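Local coordinates for ABC transporter ATP-binding protein (Sulfolobus tokodaii, PDB 2PJZ) that probably binds and hydrolyses ATP as the nucleotide-binding subunit of an ABC transporter, perhaps one that carries cobalt, at residues L96-L100 against K101-R105; G87-V90 against N91-V94. One frame throughout, in Å; residues are numbered along the deposited sequence.

Contact 1 (L96-L100 against K101-R105); sequences LYEEL and KGLDR
E98 and R105 reach for each other across the turn that joins helix 90-100 to helix 105-114, probably in the helical subdomain of the ABC ATPase fold. The carboxylate and guanidinium planes stand 79° apart, and one oxygen takes both bonds of the salt bridge: R105 NE lies 3.0 Å from E98 OE2, above the carboxylate plane, while R105 NH2 makes a weak second bond to it. A bend at chi3 (-77°) in R105 turns NE and NH2 towards this oxygen, which lies at the guanidinium edge, tilted 24° from its plane; NH1 goes instead to N91. Nearer the backbone, E98 CG crosses L103 obliquely, 3.9 Å from L103 CD2. L103 also sends CD1 to Y97 CB (3.8 Å). K101 runs alongside the Y97 ring, K101 CG 3.5 Å from Y97 CD2, and its ammonium continues to the carbonyls of Y73 and Y76 and to N72. Inside the turn, Y97 O accepts K101 N and L103 N, both at 3.0 Å, from opposite faces of its plane. G102, at positive phi, turns the chain, and a water donates to E98 O and L103 O. These bonds satisfy carbonyls at the helix end, while R105 probably favours the ionised form of E98.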
ATOM      1  N   LEU A  96     -20.254   6.831  11.066  1.00 19.98           N
ATOM      2  CA  LEU A  96     -19.048   7.107  11.871  1.00 21.38           C
ATOM      3  C   LEU A  96     -17.999   7.903  11.088  1.00 20.66           C
ATOM      4  O   LEU A  96     -17.470   8.902  11.579  1.00 21.55           O
ATOM      5  CB  LEU A  96     -18.422   5.813  12.408  1.00 21.75           C
ATOM      6  CG  LEU A  96     -17.057   6.018  13.098  1.00 23.10           C
ATOM      7  CD1 LEU A  96     -17.113   6.956  14.343  1.00 28.40           C
ATOM      8  CD2 LEU A  96     -16.406   4.660  13.450  1.00 23.49           C
ATOM      9  N   TYR A  97     -17.713   7.473   9.862  1.00 19.23           N
ATOM     10  CA  TYR A  97     -16.649   8.112   9.073  1.00 18.99           C
ATOM     11  C   TYR A  97     -16.995   9.514   8.580  1.00 19.35           C
ATOM     12  O   TYR A  97     -16.099  10.341   8.381  1.00 18.20           O
ATOM     13  CB  TYR A  97     -16.106   7.165   7.984  1.00 18.77           C
ATOM     14  CG  TYR A  97     -15.029   6.317   8.612  1.00 19.31           C
ATOM     15  CD1 TYR A  97     -15.344   5.247   9.441  1.00 20.32           C
ATOM     16  CD2 TYR A  97     -13.685   6.660   8.467  1.00 21.07           C
ATOM     17  CE1 TYR A  97     -14.340   4.522  10.096  1.00 19.64           C
ATOM     18  CE2 TYR A  97     -12.679   5.933   9.099  1.00 21.04           C
ATOM     19  CZ  TYR A  97     -13.011   4.877   9.908  1.00 21.25           C
ATOM     20  OH  TYR A  97     -12.007   4.174  10.534  1.00 21.28           O
ATOM     21  N   GLU A  98     -18.293   9.799   8.436  1.00 19.26           N
ATOM     22  CA  GLU A  98     -18.743  11.169   8.151  1.00 20.37           C
ATOM     23  C   GLU A  98     -18.227  12.151   9.204  1.00 20.66           C
ATOM     24  O   GLU A  98     -17.840  13.270   8.873  1.00 20.74           O
ATOM     25  CB  GLU A  98     -20.279  11.251   8.088  1.00 20.82           C
ATOM     26  CG  GLU A  98     -20.910  10.592   6.851  1.00 22.35           C
ATOM     27  CD  GLU A  98     -22.428  10.672   6.886  1.00 24.04           C
ATOM     28  OE1 GLU A  98     -22.931  11.767   7.222  1.00 27.32           O
ATOM     29  OE2 GLU A  98     -23.107   9.656   6.588  1.00 28.52           O
ATOM     30  N   GLU A  99     -18.232  11.731  10.464  1.00 21.00           N
ATOM     31  CA  GLU A  99     -17.711  12.559  11.563  1.00 22.79           C
ATOM     32  C   GLU A  99     -16.207  12.407  11.801  1.00 21.76           C
ATOM     33  O   GLU A  99     -15.496  13.402  11.964  1.00 22.75           O
ATOM     34  CB  GLU A  99     -18.454  12.227  12.854  1.00 22.93           C
ATOM     35  CG  GLU A  99     -19.931  12.572  12.775  1.00 28.84           C
ATOM     36  CD  GLU A  99     -20.132  14.022  12.377  1.00 35.16           C
ATOM     37  OE1 GLU A  99     -19.593  14.916  13.085  1.00 38.23           O
ATOM     38  OE2 GLU A  99     -20.806  14.262  11.352  1.00 38.30           O
ATOM     39  N   LEU A 100     -15.735  11.163  11.811  1.00 20.73           N
ATOM     40  CA  LEU A 100     -14.342  10.852  12.154  1.00 18.58           C
ATOM     41  C   LEU A 100     -13.360  11.415  11.143  1.00 18.06           C
ATOM     42  O   LEU A 100     -12.300  11.915  11.523  1.00 17.37           O
ATOM     43  CB  LEU A 100     -14.174   9.332  12.298  1.00 19.09           C
ATOM     44  CG  LEU A 100     -12.852   8.787  12.878  1.00 18.78           C
ATOM     45  CD1 LEU A 100     -12.668   9.234  14.343  1.00 19.22           C
ATOM     46  CD2 LEU A 100     -12.791   7.265  12.758  1.00 19.05           C
ATOM     47  N   LYS A 101     -13.716  11.339   9.856  1.00 15.11           N
ATOM     48  CA  LYS A 101     -12.826  11.758   8.780  1.00 14.75           C
ATOM     49  C   LYS A 101     -13.432  12.809   7.864  1.00 14.53           C
ATOM     50  O   LYS A 101     -12.805  13.219   6.868  1.00 15.67           O
ATOM     51  CB  LYS A 101     -12.427  10.523   7.918  1.00 13.44           C
ATOM     52  CG  LYS A 101     -11.627   9.431   8.671  1.00 11.81           C
ATOM     53  CD  LYS A 101     -10.285   9.931   9.280  1.00 10.43           C
ATOM     54  CE  LYS A 101      -9.547   8.768   9.947  1.00 10.26           C
ATOM     55  NZ  LYS A 101      -8.183   9.195  10.497  1.00  8.78           N
ATOM     56  N   GLY A 102     -14.664  13.219   8.149  1.00 15.46           N
ATOM     57  CA  GLY A 102     -15.356  14.121   7.190  1.00 15.14           C
ATOM     58  C   GLY A 102     -15.723  13.423   5.889  1.00 15.12           C
ATOM     59  O   GLY A 102     -15.699  14.029   4.820  1.00 15.45           O
ATOM     60  N   LEU A 103     -16.038  12.134   5.965  1.00 14.91           N
ATOM     61  CA  LEU A 103     -16.475  11.399   4.769  1.00 14.83           C
ATOM     62  C   LEU A 103     -17.737  12.058   4.165  1.00 15.95           C
ATOM     63  O   LEU A 103     -18.654  12.451   4.898  1.00 15.38           O
ATOM     64  CB  LEU A 103     -16.728   9.912   5.083  1.00 14.52           C
ATOM     65  CG  LEU A 103     -17.253   8.970   3.966  1.00 14.84           C
ATOM     66  CD1 LEU A 103     -16.807   7.537   4.253  1.00 16.03           C
ATOM     67  CD2 LEU A 103     -18.795   9.050   3.932  1.00 15.04           C
ATOM     68  N   ASP A 104     -17.753  12.144   2.839  1.00 16.84           N
ATOM     69  CA  ASP A 104     -18.882  12.695   2.083  1.00 19.69           C
ATOM     70  C   ASP A 104     -19.745  11.533   1.600  1.00 19.73           C
ATOM     71  O   ASP A 104     -19.316  10.755   0.753  1.00 19.12           O
ATOM     72  CB  ASP A 104     -18.342  13.452   0.878  1.00 20.07           C
ATOM     73  CG  ASP A 104     -19.446  14.086   0.035  1.00 23.82           C
ATOM     74  OD1 ASP A 104     -19.581  15.318   0.098  1.00 30.04           O
ATOM     75  OD2 ASP A 104     -20.183  13.368  -0.655  1.00 24.53           O
ATOM     76  N   ARG A 105     -20.947  11.397   2.160  1.00 21.50           N
ATOM     77  CA  ARG A 105     -21.813  10.254   1.851  1.00 22.21           C
ATOM     78  C   ARG A 105     -22.118  10.174   0.369  1.00 22.33           C
ATOM     79  O   ARG A 105     -22.104   9.088  -0.189  1.00 21.79           O
ATOM     80  CB  ARG A 105     -23.120  10.305   2.656  1.00 23.05           C
ATOM     81  CG  ARG A 105     -24.102   9.161   2.316  1.00 23.03           C
ATOM     82  CD  ARG A 105     -25.339   9.237   3.202  1.00 23.74           C
ATOM     83  NE  ARG A 105     -25.060   8.744   4.553  1.00 26.71           N
ATOM     84  CZ  ARG A 105     -25.176   7.478   4.935  1.00 26.07           C
ATOM     85  NH1 ARG A 105     -25.538   6.547   4.063  1.00 28.53           N
ATOM     86  NH2 ARG A 105     -24.892   7.132   6.185  1.00 27.72           N
TER
HETATM   87  O   HOH W   1     -19.174  14.669   6.409  1.00 32.98           O

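Contact 2 (G87-V90 against N91-V94); sequences GVTV and NDIV
V88 and T89 lead into the first turn of helix 90-100, where D92 and I93 fold back against them. D92 has its carboxylate swung beside its own backbone N and anti to the carbonyl carbon (chi1 -79°), which returns it towards the incoming chain: D92 OD2 sits 3.6 Å from V88 CB, the two side chains crossing at about a right angle. T89 CG2 also lies against the D92 carboxylate, but T89 has two deposited conformers, and the very close approach of this methyl is doubtful. In the conformer described here OG1, anti to the backbone N (chi1 -160°), meets the carbonyls of L122 and R124, and T89, although at the N-cap position, makes no capping bond with its side chain.

I93 CG1 lies 3.3 Å from T89 O, and its apolar neighbour is V88 CG2 at 4.0 Å, the two side chains crossing obliquely. L126, Y84 and L141 also touch I93. V90 and V94 meet across one turn through V90 CG1 and V94 CG2 at 4.2 Å, again obliquely; F108 packs against both. N91 turns its amide away from residues 87-90, OD1 accepting from R105 NH1, with CB left beside T89 CG2.

The backbone settles at once into helical bonding, with I93 N to T89 O at 3.1 Å and V94 N to V90 O at 2.8 Å. The arrangement is that of a helix N-terminus with one apolar flank, consistent with the helical subdomain of ABC ATPases; here V90 touches V137, and I93 and V94 touch L141, of helix 131-144.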
ATOM      1  N   GLY A  87     -18.361  -5.999  12.426  1.00 41.77           N
ATOM      2  CA  GLY A  87     -19.660  -6.377  12.995  1.00 41.00           C
ATOM      3  C   GLY A  87     -20.892  -5.555  12.634  1.00 40.36           C
ATOM      4  O   GLY A  87     -21.977  -6.131  12.449  1.00 40.65           O
ATOM      5  N   VAL A  88     -20.751  -4.225  12.547  1.00 38.60           N
ATOM      6  CA  VAL A  88     -21.894  -3.360  12.163  1.00 36.43           C
ATOM      7  C   VAL A  88     -22.099  -3.257  10.651  1.00 34.22           C
ATOM      8  O   VAL A  88     -21.258  -3.690   9.841  1.00 35.39           O
ATOM      9  CB  VAL A  88     -21.822  -1.916  12.765  1.00 36.49           C
ATOM     10  CG1 VAL A  88     -22.184  -1.911  14.237  1.00 37.55           C
ATOM     11  CG2 VAL A  88     -20.462  -1.290  12.543  1.00 37.33           C
ATOM     12  N   THR A  89     -23.202  -2.633  10.266  1.00 31.45           N
ATOM     13  CA  THR A  89     -23.501  -2.472   8.859  0.50 30.13           C
ATOM     14  C   THR A  89     -22.574  -1.441   8.192  1.00 28.93           C
ATOM     15  O   THR A  89     -21.968  -0.597   8.871  1.00 28.47           O
ATOM     16  CB  THR A  89     -24.997  -2.147   8.624  0.50 30.42           C
ATOM     17  OG1 THR A  89     -25.339  -2.453   7.272  0.50 31.83           O
ATOM     18  CG2 THR A  89     -25.306  -0.681   8.890  0.50 28.84           C
ATOM     19  N   VAL A  90     -22.455  -1.525   6.868  1.00 27.00           N
ATOM     20  CA  VAL A  90     -21.698  -0.530   6.096  1.00 25.74           C
ATOM     21  C   VAL A  90     -22.273   0.863   6.343  1.00 24.69           C
ATOM     22  O   VAL A  90     -21.537   1.814   6.547  1.00 23.90           O
ATOM     23  CB  VAL A  90     -21.747  -0.823   4.576  1.00 25.82           C
ATOM     24  CG1 VAL A  90     -21.200   0.366   3.767  1.00 24.18           C
ATOM     25  CG2 VAL A  90     -21.006  -2.124   4.263  1.00 25.71           C
ATOM     26  N   ASN A  91     -23.599   0.974   6.329  1.00 24.15           N
ATOM     27  CA  ASN A  91     -24.245   2.269   6.552  1.00 24.19           C
ATOM     28  C   ASN A  91     -23.844   2.857   7.906  1.00 22.05           C
ATOM     29  O   ASN A  91     -23.584   4.055   8.019  1.00 23.00           O
ATOM     30  CB  ASN A  91     -25.773   2.126   6.390  1.00 25.06           C
ATOM     31  CG  ASN A  91     -26.490   3.430   6.410  1.00 26.63           C
ATOM     32  OD1 ASN A  91     -26.047   4.426   5.837  1.00 31.58           O
ATOM     33  ND2 ASN A  91     -27.643   3.433   7.066  1.00 29.78           N
ATOM     34  N   ASP A  92     -23.741   2.007   8.919  1.00 21.30           N
ATOM     35  CA  ASP A  92     -23.319   2.435  10.245  1.00 20.47           C
ATOM     36  C   ASP A  92     -21.896   2.985  10.174  1.00 20.29           C
ATOM     37  O   ASP A  92     -21.579   3.991  10.795  1.00 20.19           O
ATOM     38  CB  ASP A  92     -23.337   1.278  11.222  1.00 20.93           C
ATOM     39  CG  ASP A  92     -24.735   0.953  11.727  1.00 22.10           C
ATOM     40  OD1 ASP A  92     -25.647   1.774  11.534  1.00 23.22           O
ATOM     41  OD2 ASP A  92     -24.892  -0.132  12.298  1.00 24.39           O
ATOM     42  N   ILE A  93     -21.045   2.305   9.417  1.00 19.96           N
ATOM     43  CA  ILE A  93     -19.644   2.743   9.260  1.00 18.90           C
ATOM     44  C   ILE A  93     -19.590   4.070   8.534  1.00 18.80           C
ATOM     45  O   ILE A  93     -18.810   4.957   8.912  1.00 18.44           O
ATOM     46  CB  ILE A  93     -18.789   1.692   8.523  1.00 19.31           C
ATOM     47  CG1 ILE A  93     -18.835   0.362   9.285  1.00 19.76           C
ATOM     48  CG2 ILE A  93     -17.330   2.209   8.343  1.00 18.75           C
ATOM     49  CD1 ILE A  93     -18.252  -0.798   8.544  1.00 22.98           C
ATOM     50  N   VAL A  94     -20.408   4.208   7.490  1.00 18.37           N
ATOM     51  CA  VAL A  94     -20.498   5.488   6.778  1.00 19.03           C
ATOM     52  C   VAL A  94     -20.809   6.642   7.727  1.00 18.29           C
ATOM     53  O   VAL A  94     -20.126   7.674   7.687  1.00 16.80           O
ATOM     54  CB  VAL A  94     -21.491   5.437   5.605  1.00 18.84           C
ATOM     55  CG1 VAL A  94     -21.703   6.819   5.010  1.00 20.21           C
ATOM     56  CG2 VAL A  94     -20.966   4.470   4.547  1.00 19.42           C
TER

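Overall arrangement
The contacts bracket helix 90-100: contact 2 forms its beginning and contact 1 its end, with centres about 12 Å apart. Both are partly buried and lie on the same side of the chain's centre. Contact 2 is mostly apolar, with V90, I93 and V94 buried and D92 at the exposed margin; contact 1 depends more on charge and on a glycine turn, its buried members being Y97 and L103. They meet directly: besides the bond between R105 and N91, V94 CG1 packs against R105 NH2 at 3.4 Å and against L103 CD2. Helix 131-144 receives side chains from both, L141 touching L103 as well as I93 and V94.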